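Local coordinates for protein pantothenate synthetase (Francisella tularensis subsp. tularensis, PDB 3N8H) that probably catalyses the ATP-dependent condensation of pantoate with beta-alanine to pantothenate through a pantoyl-adenylate intermediate, at residues 64-69 against 244-249. Residues are numbered along the deposited sequence; the frame is centred on the assembly and turned at random.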
ATOM      1  N   PHE A  64     -13.848   9.524  -4.090  1.00 34.21           N
ATOM      2  CA  PHE A  64     -15.076   9.985  -4.754  1.00 32.95           C
ATOM      3  C   PHE A  64     -14.901   9.759  -6.227  1.00 36.79           C
ATOM      4  O   PHE A  64     -14.081  10.416  -6.863  1.00 42.29           O
ATOM      5  CB  PHE A  64     -15.331  11.459  -4.488  1.00 34.44           C
ATOM      6  CG  PHE A  64     -15.816  11.733  -3.099  1.00 42.80           C
ATOM      7  CD1 PHE A  64     -17.166  12.023  -2.860  1.00 36.68           C
ATOM      8  CD2 PHE A  64     -14.934  11.663  -2.023  1.00 38.04           C
ATOM      9  CE1 PHE A  64     -17.619  12.257  -1.570  1.00 37.01           C
ATOM     10  CE2 PHE A  64     -15.379  11.882  -0.733  1.00 33.80           C
ATOM     11  CZ  PHE A  64     -16.725  12.181  -0.501  1.00 39.78           C
ATOM     12  N   ASN A  65     -15.633   8.806  -6.774  1.00 33.51           N
ATOM     13  CA  ASN A  65     -15.637   8.632  -8.231  1.00 36.69           C
ATOM     14  C   ASN A  65     -16.519   9.694  -8.944  1.00 42.66           C
ATOM     15  O   ASN A  65     -16.417   9.910 -10.149  1.00 41.43           O
ATOM     16  CB  ASN A  65     -16.101   7.225  -8.599  1.00 34.83           C
ATOM     17  CG  ASN A  65     -17.428   6.873  -7.950  1.00 41.01           C
ATOM     18  OD1 ASN A  65     -17.530   6.813  -6.716  1.00 41.67           O
ATOM     19  ND2 ASN A  65     -18.466   6.673  -8.776  1.00 38.25           N
ATOM     20  N   ASN A  66     -17.369  10.371  -8.191  1.00 47.75           N
ATOM     21  CA  ASN A  66     -18.301  11.337  -8.783  1.00 42.23           C
ATOM     22  C   ASN A  66     -18.032  12.761  -8.277  1.00 45.18           C
ATOM     23  O   ASN A  66     -18.140  13.024  -7.076  1.00 40.16           O
ATOM     24  CB  ASN A  66     -19.724  10.908  -8.442  1.00 42.70           C
ATOM     25  CG  ASN A  66     -20.772  11.778  -9.086  1.00 48.28           C
ATOM     26  OD1 ASN A  66     -20.930  12.946  -8.742  1.00 45.67           O
ATOM     27  ND2 ASN A  66     -21.524  11.200 -10.005  1.00 51.34           N
ATOM     28  N   PRO A  67     -17.700  13.692  -9.190  1.00 50.65           N
ATOM     29  CA  PRO A  67     -17.276  15.031  -8.767  1.00 44.96           C
ATOM     30  C   PRO A  67     -18.357  15.775  -7.996  1.00 40.15           C
ATOM     31  O   PRO A  67     -18.089  16.453  -6.989  1.00 42.87           O
ATOM     32  CB  PRO A  67     -16.966  15.750 -10.091  1.00 50.53           C
ATOM     33  CG  PRO A  67     -16.672  14.666 -11.049  1.00 59.94           C
ATOM     34  CD  PRO A  67     -17.516  13.480 -10.636  1.00 54.15           C
ATOM     35  N   ASN A  68     -19.590  15.657  -8.470  1.00 43.05           N
ATOM     36  CA  ASN A  68     -20.702  16.360  -7.824  1.00 44.27           C
ATOM     37  C   ASN A  68     -20.913  15.848  -6.405  1.00 42.12           C
ATOM     38  O   ASN A  68     -21.146  16.612  -5.457  1.00 37.62           O
ATOM     39  CB  ASN A  68     -21.984  16.223  -8.640  1.00 54.89           C
ATOM     40  CG  ASN A  68     -23.039  17.235  -8.234  1.00 67.71           C
ATOM     41  OD1 ASN A  68     -22.810  18.453  -8.288  1.00 65.41           O
ATOM     42  ND2 ASN A  68     -24.203  16.740  -7.819  1.00 69.86           N
ATOM     43  N   ASP A  69     -20.819  14.539  -6.262  1.00 40.03           N
ATOM     44  CA  ASP A  69     -20.873  13.935  -4.942  1.00 36.98           C
ATOM     45  C   ASP A  69     -19.832  14.590  -4.019  1.00 37.91           C
ATOM     46  O   ASP A  69     -20.147  14.982  -2.889  1.00 38.10           O
ATOM     47  CB  ASP A  69     -20.641  12.429  -5.041  1.00 36.02           C
ATOM     48  CG  ASP A  69     -20.779  11.731  -3.700  1.00 41.53           C
ATOM     49  OD1 ASP A  69     -21.527  12.245  -2.832  1.00 38.21           O
ATOM     50  OD2 ASP A  69     -20.124  10.685  -3.512  1.00 40.60           O
ATOM     51  N   ALA A 244     -28.257  -0.457  -3.417  1.00 30.43           N
ATOM     52  CA  ALA A 244     -27.867   0.942  -3.508  1.00 30.41           C
ATOM     53  C   ALA A 244     -28.885   1.583  -4.435  1.00 38.03           C
ATOM     54  O   ALA A 244     -29.372   0.942  -5.398  1.00 30.00           O
ATOM     55  CB  ALA A 244     -26.456   1.086  -4.118  1.00 29.48           C
ATOM     56  N   PHE A 245     -29.196   2.840  -4.162  1.00 33.38           N
ATOM     57  CA  PHE A 245     -30.182   3.568  -4.971  1.00 32.70           C
ATOM     58  C   PHE A 245     -29.926   5.057  -4.866  1.00 33.30           C
ATOM     59  O   PHE A 245     -29.261   5.510  -3.929  1.00 34.47           O
ATOM     60  CB  PHE A 245     -31.599   3.264  -4.490  1.00 36.92           C
ATOM     61  CG  PHE A 245     -31.817   3.570  -3.038  1.00 40.94           C
ATOM     62  CD1 PHE A 245     -32.281   4.818  -2.641  1.00 43.15           C
ATOM     63  CD2 PHE A 245     -31.544   2.612  -2.061  1.00 36.28           C
ATOM     64  CE1 PHE A 245     -32.479   5.115  -1.300  1.00 46.05           C
ATOM     65  CE2 PHE A 245     -31.736   2.899  -0.707  1.00 42.00           C
ATOM     66  CZ  PHE A 245     -32.204   4.153  -0.326  1.00 43.60           C
ATOM     67  N   TYR A 246     -30.452   5.812  -5.832  1.00 37.50           N
ATOM     68  CA  TYR A 246     -30.397   7.259  -5.798  1.00 31.16           C
ATOM     69  C   TYR A 246     -31.785   7.779  -5.440  1.00 35.21           C
ATOM     70  O   TYR A 246     -32.788   7.219  -5.873  1.00 32.08           O
ATOM     71  CB  TYR A 246     -30.014   7.834  -7.171  1.00 33.90           C
ATOM     72  CG  TYR A 246     -28.530   7.960  -7.443  1.00 31.82           C
ATOM     73  CD1 TYR A 246     -27.820   9.078  -7.022  1.00 34.16           C
ATOM     74  CD2 TYR A 246     -27.840   6.962  -8.130  1.00 33.16           C
ATOM     75  CE1 TYR A 246     -26.463   9.198  -7.281  1.00 37.57           C
ATOM     76  CE2 TYR A 246     -26.478   7.065  -8.381  1.00 32.16           C
ATOM     77  CZ  TYR A 246     -25.799   8.182  -7.958  1.00 42.58           C
ATOM     78  OH  TYR A 246     -24.448   8.291  -8.207  1.00 47.87           O
ATOM     79  N   ILE A 247     -31.843   8.843  -4.634  1.00 30.94           N
ATOM     80  CA  ILE A 247     -33.044   9.671  -4.583  1.00 30.89           C
ATOM     81  C   ILE A 247     -32.563  11.061  -4.974  1.00 38.32           C
ATOM     82  O   ILE A 247     -31.699  11.647  -4.292  1.00 37.98           O
ATOM     83  CB  ILE A 247     -33.757   9.681  -3.198  1.00 42.53           C
ATOM     84  CG1 ILE A 247     -34.043   8.255  -2.731  1.00 43.46           C
ATOM     85  CG2 ILE A 247     -35.073  10.480  -3.272  1.00 37.34           C
ATOM     86  CD1 ILE A 247     -34.615   8.180  -1.338  1.00 41.65           C
ATOM     87  N   GLY A 248     -33.074  11.573  -6.089  1.00 40.76           N
ATOM     88  CA  GLY A 248     -32.466  12.746  -6.697  1.00 38.67           C
ATOM     89  C   GLY A 248     -30.992  12.469  -6.967  1.00 38.56           C
ATOM     90  O   GLY A 248     -30.645  11.493  -7.646  1.00 35.54           O
ATOM     91  N   LYS A 249     -30.118  13.323  -6.431  1.00 30.01           N
ATOM     92  CA  LYS A 249     -28.671  13.182  -6.638  1.00 35.70           C
ATOM     93  C   LYS A 249     -27.976  12.499  -5.473  1.00 34.87           C
ATOM     94  O   LYS A 249     -26.738  12.434  -5.423  1.00 38.79           O
ATOM     95  CB  LYS A 249     -28.008  14.543  -6.862  1.00 54.69           C
ATOM     96  CG  LYS A 249     -28.093  15.071  -8.285  1.00 67.72           C
ATOM     97  CD  LYS A 249     -29.289  15.977  -8.483  1.00 79.32           C
ATOM     98  CE  LYS A 249     -29.300  16.546  -9.902  1.00 90.05           C
ATOM     99  NZ  LYS A 249     -30.367  17.574 -10.114  1.00 95.20           N
TER
HETATM  100  O   HOH W   1     -24.418  14.883  -6.054  1.00 61.51           O
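With CG anti to the backbone N (chi1 -176°), N66 extends its amide toward Y246, while a chi1 of -87° sends the tyrosine ring out from its strand to meet it. The two still stand well apart: N66 ND2 lies 4.5 Å from Y246 OH, a loose approach of one polar end to another. Two residues on, in the first turn of the helix, N68 brings its ND2 within 4.3 Å of K249 CG. The near end of the lysine side chain makes the approach; the turn about CB-CG carries NZ away from the helix. A water fills in between: it accepts from N68 ND2 at 2.6 Å and donates to K249 O at 3.4 Å, both weak bonds. The other end of the N66 amide is already committed. As N-cap of helix 67-72, its OD1 takes the N-H of D69 at 2.9 Å in a nearly straight bond (166°), which holds the amide while ND2 faces the tyrosine. K249 C lies at the edge of the Y246 ring, in its plane, so the tyrosine lies beside its own hairpin turn, where G248 and K249 have the dihedrals of a type II' turn. About 74 Å² is buried between the segments, at the surface of the protein. N66 is about 10 Å, side chain to ligand, from the bound proline, and D69 pairs with R190, one of the residues lining that pocket. Helix 67-72 follows strand 52-57 of the parallel sheet, in the nucleotide-binding domain; Y246 lies near the end of strand 240-247 and K249 in the turn that leads to strand 250-257, so the contact links that domain to the three-stranded antiparallel sheet, whose other face packs on helix 196-210 through F245 and I247.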